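Local structure of alpha-1,3-glucanase (Bacillus circulans, 5ZRU) at residues Val7-Arg20 / Ser363-Asp375. The protein is an alpha-1,3-glucanase, here its catalytic unit of glycoside hydrolase family 87, which hydrolyses alpha-1,3-glucan. Numbering follows the deposited sequence.
Sequences VVYAQRGASMPYTR and STVRNSSIRNNGD. With CA (calcium ion), chain J.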
ATOM      1  N   VAL A   7      -2.921  -1.942 -20.345  1.00 17.42           N
ATOM      2  CA  VAL A   7      -2.685  -0.552 -19.969  1.00 14.58           C
ATOM      3  C   VAL A   7      -1.364  -0.143 -20.609  1.00 16.99           C
ATOM      4  O   VAL A   7      -0.395  -0.910 -20.587  1.00 21.93           O
ATOM      5  CB  VAL A   7      -2.642  -0.380 -18.433  1.00 18.66           C
ATOM      6  CG1 VAL A   7      -2.257   1.045 -18.054  1.00 18.42           C
ATOM      7  CG2 VAL A   7      -3.989  -0.745 -17.800  1.00 18.58           C
ATOM      8  N   VAL A   8      -1.320   1.039 -21.212  1.00 15.08           N
ATOM      9  CA  VAL A   8      -0.042   1.579 -21.672  1.00 16.51           C
ATOM     10  C   VAL A   8       0.706   2.064 -20.432  1.00 14.12           C
ATOM     11  O   VAL A   8       0.281   3.014 -19.775  1.00 16.17           O
ATOM     12  CB  VAL A   8      -0.227   2.708 -22.691  1.00 19.64           C
ATOM     13  CG1 VAL A   8       1.115   3.377 -22.991  1.00 20.82           C
ATOM     14  CG2 VAL A   8      -0.848   2.170 -23.968  1.00 21.51           C
ATOM     15  N   TYR A   9       1.814   1.407 -20.106  1.00 15.89           N
ATOM     16  CA  TYR A   9       2.498   1.700 -18.852  1.00 13.27           C
ATOM     17  C   TYR A   9       3.197   3.051 -18.892  1.00 14.45           C
ATOM     18  O   TYR A   9       3.664   3.516 -19.939  1.00 16.90           O
ATOM     19  CB  TYR A   9       3.523   0.619 -18.519  1.00 14.25           C
ATOM     20  CG  TYR A   9       2.921  -0.630 -17.926  1.00 13.62           C
ATOM     21  CD1 TYR A   9       1.549  -0.769 -17.792  1.00 15.99           C
ATOM     22  CD2 TYR A   9       3.730  -1.659 -17.479  1.00 16.60           C
ATOM     23  CE1 TYR A   9       1.000  -1.918 -17.252  1.00 19.07           C
ATOM     24  CE2 TYR A   9       3.194  -2.812 -16.942  1.00 17.33           C
ATOM     25  CZ  TYR A   9       1.832  -2.936 -16.830  1.00 15.69           C
ATOM     26  OH  TYR A   9       1.299  -4.085 -16.291  1.00 19.11           O
ATOM     27  N   ALA A  10       3.276   3.671 -17.721  1.00 14.51           N
ATOM     28  CA  ALA A  10       4.106   4.848 -17.551  1.00 13.89           C
ATOM     29  C   ALA A  10       5.581   4.450 -17.599  1.00 14.52           C
ATOM     30  O   ALA A  10       5.939   3.270 -17.539  1.00 13.69           O
ATOM     31  CB  ALA A  10       3.786   5.536 -16.225  1.00 15.64           C
ATOM     32  N   GLN A  11       6.443   5.458 -17.724  1.00 14.90           N
ATOM     33  CA  GLN A  11       7.877   5.201 -17.668  1.00 18.68           C
ATOM     34  C   GLN A  11       8.282   4.673 -16.296  1.00 17.27           C
ATOM     35  O   GLN A  11       9.032   3.698 -16.197  1.00 16.46           O
ATOM     36  CB  GLN A  11       8.633   6.482 -18.024  1.00 24.92           C
ATOM     37  CG  GLN A  11      10.126   6.443 -17.755  1.00 28.56           C
ATOM     38  CD  GLN A  11      10.739   7.838 -17.751  1.00 41.99           C
ATOM     39  OE1 GLN A  11      11.151   8.351 -18.796  1.00 40.17           O
ATOM     40  NE2 GLN A  11      10.797   8.464 -16.567  1.00 38.54           N
ATOM     41  N   ARG A  12       7.789   5.300 -15.226  1.00 11.29           N
ATOM     42  CA  ARG A  12       7.936   4.793 -13.864  1.00 11.60           C
ATOM     43  C   ARG A  12       6.625   5.013 -13.128  1.00 12.66           C
ATOM     44  O   ARG A  12       5.933   6.006 -13.359  1.00 12.38           O
ATOM     45  CB  ARG A  12       9.065   5.484 -13.096  1.00  9.91           C
ATOM     46  CG  ARG A  12      10.404   5.340 -13.786  1.00 14.26           C
ATOM     47  CD  ARG A  12      11.510   6.034 -13.018  1.00 14.21           C
ATOM     48  NE  ARG A  12      12.779   5.818 -13.705  1.00 11.74           N
ATOM     49  CZ  ARG A  12      13.939   6.306 -13.296  1.00 15.06           C
ATOM     50  NH1 ARG A  12      13.993   7.028 -12.183  1.00 11.14           N
ATOM     51  NH2 ARG A  12      15.039   6.063 -14.001  1.00 11.77           N
ATOM     52  N   GLY A  13       6.292   4.077 -12.243  1.00 12.52           N
ATOM     53  CA  GLY A  13       5.034   4.136 -11.527  1.00  9.40           C
ATOM     54  C   GLY A  13       3.889   3.537 -12.321  1.00 11.25           C
ATOM     55  O   GLY A  13       4.031   3.080 -13.462  1.00 10.49           O
ATOM     56  N   ALA A  14       2.718   3.557 -11.688  1.00 10.76           N
ATOM     57  CA  ALA A  14       1.499   3.003 -12.257  1.00 10.70           C
ATOM     58  C   ALA A  14       0.831   4.000 -13.191  1.00 11.30           C
ATOM     59  O   ALA A  14       0.987   5.218 -13.052  1.00 14.25           O
ATOM     60  CB  ALA A  14       0.518   2.611 -11.143  1.00  9.68           C
ATOM     61  N   SER A  15       0.078   3.472 -14.149  1.00 11.77           N
ATOM     62  CA  SER A  15      -0.715   4.286 -15.068  1.00 11.99           C
ATOM     63  C   SER A  15      -2.179   4.102 -14.693  1.00 14.90           C
ATOM     64  O   SER A  15      -2.740   3.016 -14.877  1.00 12.36           O
ATOM     65  CB  SER A  15      -0.465   3.898 -16.526  1.00 14.72           C
ATOM     66  OG  SER A  15      -1.247   4.720 -17.378  1.00 24.26           O
ATOM     67  N   MET A  16      -2.779   5.150 -14.145  1.00 11.61           N
ATOM     68  CA  MET A  16      -4.119   5.110 -13.589  1.00 13.77           C
ATOM     69  C   MET A  16      -4.994   6.146 -14.278  1.00 14.61           C
ATOM     70  O   MET A  16      -4.485   7.128 -14.831  1.00 15.14           O
ATOM     71  CB  MET A  16      -4.077   5.375 -12.078  1.00 11.51           C
ATOM     72  CG  MET A  16      -3.470   4.225 -11.294  1.00 15.14           C
ATOM     73  SD  MET A  16      -4.703   2.915 -11.182  1.00 21.01           S
ATOM     74  CE  MET A  16      -3.692   1.554 -10.623  1.00 17.89           C
ATOM     75  N   PRO A  17      -6.317   5.949 -14.286  1.00 12.38           N
ATOM     76  CA  PRO A  17      -7.188   6.886 -15.006  1.00 10.86           C
ATOM     77  C   PRO A  17      -7.475   8.167 -14.252  1.00 11.74           C
ATOM     78  O   PRO A  17      -8.117   9.058 -14.825  1.00 13.32           O
ATOM     79  CB  PRO A  17      -8.481   6.074 -15.220  1.00 12.76           C
ATOM     80  CG  PRO A  17      -8.481   5.084 -14.142  1.00 13.93           C
ATOM     81  CD  PRO A  17      -7.041   4.734 -13.870  1.00 12.75           C
ATOM     82  N   TYR A  18      -7.035   8.293 -13.000  1.00 10.15           N
ATOM     83  CA  TYR A  18      -7.285   9.513 -12.248  1.00 10.39           C
ATOM     84  C   TYR A  18      -6.130  10.500 -12.402  1.00 11.35           C
ATOM     85  O   TYR A  18      -5.007  10.140 -12.750  1.00 11.86           O
ATOM     86  CB  TYR A  18      -7.526   9.206 -10.759  1.00  7.98           C
ATOM     87  CG  TYR A  18      -6.515   8.290 -10.094  1.00 11.82           C
ATOM     88  CD1 TYR A  18      -5.256   8.748  -9.732  1.00 12.24           C
ATOM     89  CD2 TYR A  18      -6.837   6.967  -9.806  1.00 11.40           C
ATOM     90  CE1 TYR A  18      -4.331   7.904  -9.103  1.00 12.85           C
ATOM     91  CE2 TYR A  18      -5.930   6.121  -9.169  1.00 11.43           C
ATOM     92  CZ  TYR A  18      -4.682   6.593  -8.828  1.00 13.36           C
ATOM     93  OH  TYR A  18      -3.788   5.742  -8.213  1.00 11.94           O
ATOM     94  N   THR A  19      -6.433  11.769 -12.159  1.00  9.65           N
ATOM     95  CA  THR A  19      -5.417  12.787 -11.976  1.00  9.31           C
ATOM     96  C   THR A  19      -5.577  13.350 -10.579  1.00 10.58           C
ATOM     97  O   THR A  19      -6.656  13.270  -9.977  1.00 12.79           O
ATOM     98  CB  THR A  19      -5.517  13.924 -13.011  1.00 14.42           C
ATOM     99  OG1 THR A  19      -6.795  14.565 -12.896  1.00 14.51           O
ATOM    100  CG2 THR A  19      -5.317  13.378 -14.419  1.00 14.05           C
ATOM    101  N   ARG A  20      -4.499  13.916 -10.058  1.00  9.14           N
ATOM    102  CA  ARG A  20      -4.507  14.373  -8.680  1.00 12.17           C
ATOM    103  C   ARG A  20      -4.707  15.878  -8.586  1.00 12.81           C
ATOM    104  O   ARG A  20      -4.090  16.650  -9.326  1.00 13.22           O
ATOM    105  CB  ARG A  20      -3.222  14.010  -7.943  1.00 13.51           C
ATOM    106  CG  ARG A  20      -3.316  14.543  -6.532  1.00 17.97           C
ATOM    107  CD  ARG A  20      -2.286  14.022  -5.642  1.00 19.85           C
ATOM    108  NE  ARG A  20      -2.302  12.574  -5.601  1.00 15.62           N
ATOM    109  CZ  ARG A  20      -1.428  11.889  -4.887  1.00 16.15           C
ATOM    110  NH1 ARG A  20      -0.532  12.556  -4.174  1.00 20.25           N
ATOM    111  NH2 ARG A  20      -1.453  10.563  -4.880  1.00 13.43           N
ATOM    112  N   SER A 363       5.814 -14.665  -9.416  1.00  9.63           N
ATOM    113  CA  SER A 363       4.584 -13.907  -9.269  1.00 10.00           C
ATOM    114  C   SER A 363       4.894 -12.416  -9.295  1.00 10.75           C
ATOM    115  O   SER A 363       6.039 -11.996  -9.105  1.00 10.20           O
ATOM    116  CB  SER A 363       3.864 -14.299  -7.973  1.00 10.92           C
ATOM    117  OG  SER A 363       3.476 -15.666  -8.007  1.00 10.01           O
ATOM    118  N   THR A 364       3.855 -11.617  -9.539  1.00  7.99           N
ATOM    119  CA  THR A 364       4.052 -10.226  -9.926  1.00  9.18           C
ATOM    120  C   THR A 364       2.980  -9.331  -9.312  1.00 10.27           C
ATOM    121  O   THR A 364       1.805  -9.708  -9.258  1.00  9.45           O
ATOM    122  CB  THR A 364       4.021 -10.088 -11.462  1.00 11.65           C
ATOM    123  OG1 THR A 364       5.026 -10.933 -12.051  1.00 12.77           O
ATOM    124  CG2 THR A 364       4.260  -8.637 -11.885  1.00 10.45           C
ATOM    125  N   VAL A 365       3.383  -8.144  -8.861  1.00  8.65           N
ATOM    126  CA  VAL A 365       2.460  -7.026  -8.655  1.00  9.23           C
ATOM    127  C   VAL A 365       2.872  -5.932  -9.629  1.00  9.48           C
ATOM    128  O   VAL A 365       4.040  -5.518  -9.641  1.00 11.18           O
ATOM    129  CB  VAL A 365       2.477  -6.490  -7.213  1.00  8.44           C
ATOM    130  CG1 VAL A 365       1.494  -5.330  -7.084  1.00  8.84           C
ATOM    131  CG2 VAL A 365       2.152  -7.591  -6.205  1.00  8.27           C
ATOM    132  N   ARG A 366       1.934  -5.475 -10.461  1.00  8.51           N
ATOM    133  CA  ARG A 366       2.304  -4.470 -11.446  1.00  7.61           C
ATOM    134  C   ARG A 366       1.164  -3.494 -11.706  1.00  7.87           C
ATOM    135  O   ARG A 366      -0.014  -3.796 -11.500  1.00  9.91           O
ATOM    136  CB  ARG A 366       2.766  -5.104 -12.765  1.00 11.18           C
ATOM    137  CG  ARG A 366       1.707  -5.881 -13.506  1.00  9.99           C
ATOM    138  CD  ARG A 366       2.310  -6.587 -14.736  1.00 13.66           C
ATOM    139  NE  ARG A 366       1.269  -7.266 -15.501  1.00 14.08           N
ATOM    140  CZ  ARG A 366       1.482  -8.261 -16.355  1.00 24.42           C
ATOM    141  NH1 ARG A 366       2.715  -8.718 -16.562  1.00 22.59           N
ATOM    142  NH2 ARG A 366       0.457  -8.813 -16.993  1.00 20.32           N
ATOM    143  N   ASN A 367       1.556  -2.311 -12.168  1.00  7.52           N
ATOM    144  CA  ASN A 367       0.651  -1.214 -12.504  1.00  9.66           C
ATOM    145  C   ASN A 367      -0.429  -1.013 -11.450  1.00  7.61           C
ATOM    146  O   ASN A 367      -1.621  -0.936 -11.750  1.00  7.75           O
ATOM    147  CB  ASN A 367       0.016  -1.407 -13.881  1.00 10.11           C
ATOM    148  CG  ASN A 367      -0.503  -0.104 -14.438  1.00  9.25           C
ATOM    149  OD1 ASN A 367       0.231   0.875 -14.508  1.00 11.77           O
ATOM    150  ND2 ASN A 367      -1.785  -0.065 -14.780  1.00 12.55           N
ATOM    151  N   SER A 368      -0.000  -0.882 -10.200  1.00  6.59           N
ATOM    152  CA  SER A 368      -0.937  -0.783  -9.093  1.00  7.51           C
ATOM    153  C   SER A 368      -0.582   0.391  -8.189  1.00  8.89           C
ATOM    154  O   SER A 368       0.561   0.851  -8.136  1.00  8.96           O
ATOM    155  CB  SER A 368      -0.966  -2.084  -8.283  1.00  6.86           C
ATOM    156  OG  SER A 368      -1.501  -3.149  -9.066  1.00  7.54           O
ATOM    157  N   SER A 369      -1.603   0.876  -7.490  1.00  8.15           N
ATOM    158  CA  SER A 369      -1.477   1.956  -6.524  1.00  7.98           C
ATOM    159  C   SER A 369      -1.435   1.319  -5.144  1.00  8.06           C
ATOM    160  O   SER A 369      -2.405   0.674  -4.736  1.00  9.74           O
ATOM    161  CB  SER A 369      -2.658   2.926  -6.648  1.00  8.23           C
ATOM    162  OG  SER A 369      -2.756   3.783  -5.512  1.00  9.26           O
ATOM    163  N   ILE A 370      -0.300   1.461  -4.453  1.00  8.42           N
ATOM    164  CA  ILE A 370      -0.061   0.835  -3.152  1.00  7.47           C
ATOM    165  C   ILE A 370       0.105   1.984  -2.166  1.00  8.14           C
ATOM    166  O   ILE A 370       1.161   2.617  -2.145  1.00  9.22           O
ATOM    167  CB  ILE A 370       1.186  -0.059  -3.168  1.00  6.30           C
ATOM    168  CG1 ILE A 370       1.186  -0.965  -4.418  1.00  6.94           C
ATOM    169  CG2 ILE A 370       1.307  -0.858  -1.849  1.00  8.42           C
ATOM    170  CD1 ILE A 370       0.034  -1.956  -4.468  1.00  8.00           C
ATOM    171  N   ARG A 371      -0.917   2.282  -1.356  1.00  6.81           N
ATOM    172  CA  ARG A 371      -0.914   3.564  -0.654  1.00  8.13           C
ATOM    173  C   ARG A 371      -1.328   3.427   0.804  1.00  7.67           C
ATOM    174  O   ARG A 371      -2.327   2.773   1.108  1.00  8.38           O
ATOM    175  CB  ARG A 371      -1.843   4.573  -1.358  1.00  7.58           C
ATOM    176  CG  ARG A 371      -1.769   5.977  -0.764  1.00  9.56           C
ATOM    177  CD  ARG A 371      -2.754   6.939  -1.447  1.00 11.80           C
ATOM    178  NE  ARG A 371      -2.446   7.153  -2.853  1.00 15.24           N
ATOM    179  CZ  ARG A 371      -3.335   7.524  -3.776  1.00 11.87           C
ATOM    180  NH1 ARG A 371      -4.616   7.697  -3.465  1.00 10.92           N
ATOM    181  NH2 ARG A 371      -2.938   7.690  -5.027  1.00 10.95           N
ATOM    182  N   ASN A 372      -0.558   4.051   1.702  1.00  6.70           N
ATOM    183  CA  ASN A 372      -0.993   4.296   3.084  1.00  7.30           C
ATOM    184  C   ASN A 372      -1.171   2.996   3.868  1.00  8.75           C
ATOM    185  O   ASN A 372      -2.106   2.857   4.657  1.00  7.07           O
ATOM    186  CB  ASN A 372      -2.286   5.126   3.116  1.00  7.55           C
ATOM    187  CG  ASN A 372      -2.486   5.858   4.437  1.00  6.83           C
ATOM    188  OD1 ASN A 372      -1.561   6.470   4.974  1.00  9.15           O
ATOM    189  ND2 ASN A 372      -3.709   5.818   4.952  1.00  8.90           N
ATOM    190  N   ASN A 373      -0.257   2.051   3.675  1.00  9.06           N
ATOM    191  CA  ASN A 373      -0.314   0.769   4.367  1.00  7.46           C
ATOM    192  C   ASN A 373       0.613   0.751   5.582  1.00  7.46           C
ATOM    193  O   ASN A 373       1.587   1.506   5.667  1.00  8.91           O
ATOM    194  CB  ASN A 373       0.033  -0.369   3.397  1.00  6.84           C
ATOM    195  CG  ASN A 373      -0.999  -0.510   2.293  1.00  8.24           C
ATOM    196  OD1 ASN A 373      -2.148  -0.843   2.560  1.00  7.53           O
ATOM    197  ND2 ASN A 373      -0.598  -0.244   1.044  1.00  6.16           N
ATOM    198  N   GLY A 374       0.302  -0.140   6.526  1.00  8.72           N
ATOM    199  CA  GLY A 374       0.943  -0.140   7.831  1.00  8.26           C
ATOM    200  C   GLY A 374       2.052  -1.145   8.043  1.00 10.01           C
ATOM    201  O   GLY A 374       2.365  -1.508   9.185  1.00  9.20           O
ATOM    202  N   ASP A 375       2.654  -1.589   6.946  1.00  8.30           N
ATOM    203  CA  ASP A 375       3.839  -2.436   6.941  1.00  9.72           C
ATOM    204  C   ASP A 375       4.375  -2.358   5.513  1.00 10.78           C
ATOM    205  O   ASP A 375       3.973  -1.467   4.753  1.00 10.50           O
ATOM    206  CB  ASP A 375       3.486  -3.852   7.436  1.00 10.79           C
ATOM    207  CG  ASP A 375       4.641  -4.536   8.164  1.00 18.66           C
ATOM    208  OD1 ASP A 375       5.734  -4.649   7.584  1.00 15.88           O
ATOM    209  OD2 ASP A 375       4.446  -4.973   9.316  1.00 31.68           O
TER
HETATM  210 CA    CA J 608       4.964  -7.052   6.998  1.00 21.59          CA
HETATM  211  O   HOH W   1       2.667   1.962 -15.538  1.00 12.58           O
HETATM  212  O   HOH W   2       3.416  -7.813   8.507  1.00 32.06           O
HETATM  213  O   HOH W   3       6.428  -7.140   8.584  1.00 24.87           O
HETATM  214  O   HOH W   4       4.870  -9.272   7.532  1.00 30.56           O
HETATM  215  O   HOH W   5       6.370  -7.237   5.498  1.00 15.34           O
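Asn367 pushes its amide into the loop of residues 7-20 and is gripped by the backbone of Ser15. OD1 of Asn367 accepts the amide N of Ser15 at 2.6 Å, a nearly straight bond (171° at the hydrogen), while ND2 of Asn367 reaches back to O of Ser15 at 3.2 Å. A chi1 of -160° swings CG away from the backbone N and carries the amide to Ser15, and the two bonds fix which end of the amide is which. A water adds a third link, donating to OD1 of Asn367 and O of Gly13 and accepting from N of Ala10. The Tyr9 ring lies only 19° from the amide plane, its CE1 3.5 Å from CB of Asn367, and CG1 of Val7 packs against ND2. With the amide cut back to an alanine, N and O of Ser15 would probably lose their mates, the water its bond to OD1, and a gap would open beside Val7 and Tyr9. Tyr9 meets Arg366 edge-on, OH 3.1 Å from CD, while the Arg366 guanidinium pairs with Glu342. Met16, bent at chi2, brings CE to 3.4 Å from O of Asn367. Tyr18 sets OH against CB of Ser369. NH2 of Arg20 sits over one guanidinium face of Arg371, the planes almost perpendicular; Glu172 and Glu402 bind both arginines, which probably offsets their like charge. The contact thus lays the N-terminal loop across the turn joining strands 364-366 and 369-371 of the parallel beta-helix; its far end, strand 19-21, where Arg20 meets Arg371, pairs with strand 166-174 in the antiparallel sheet.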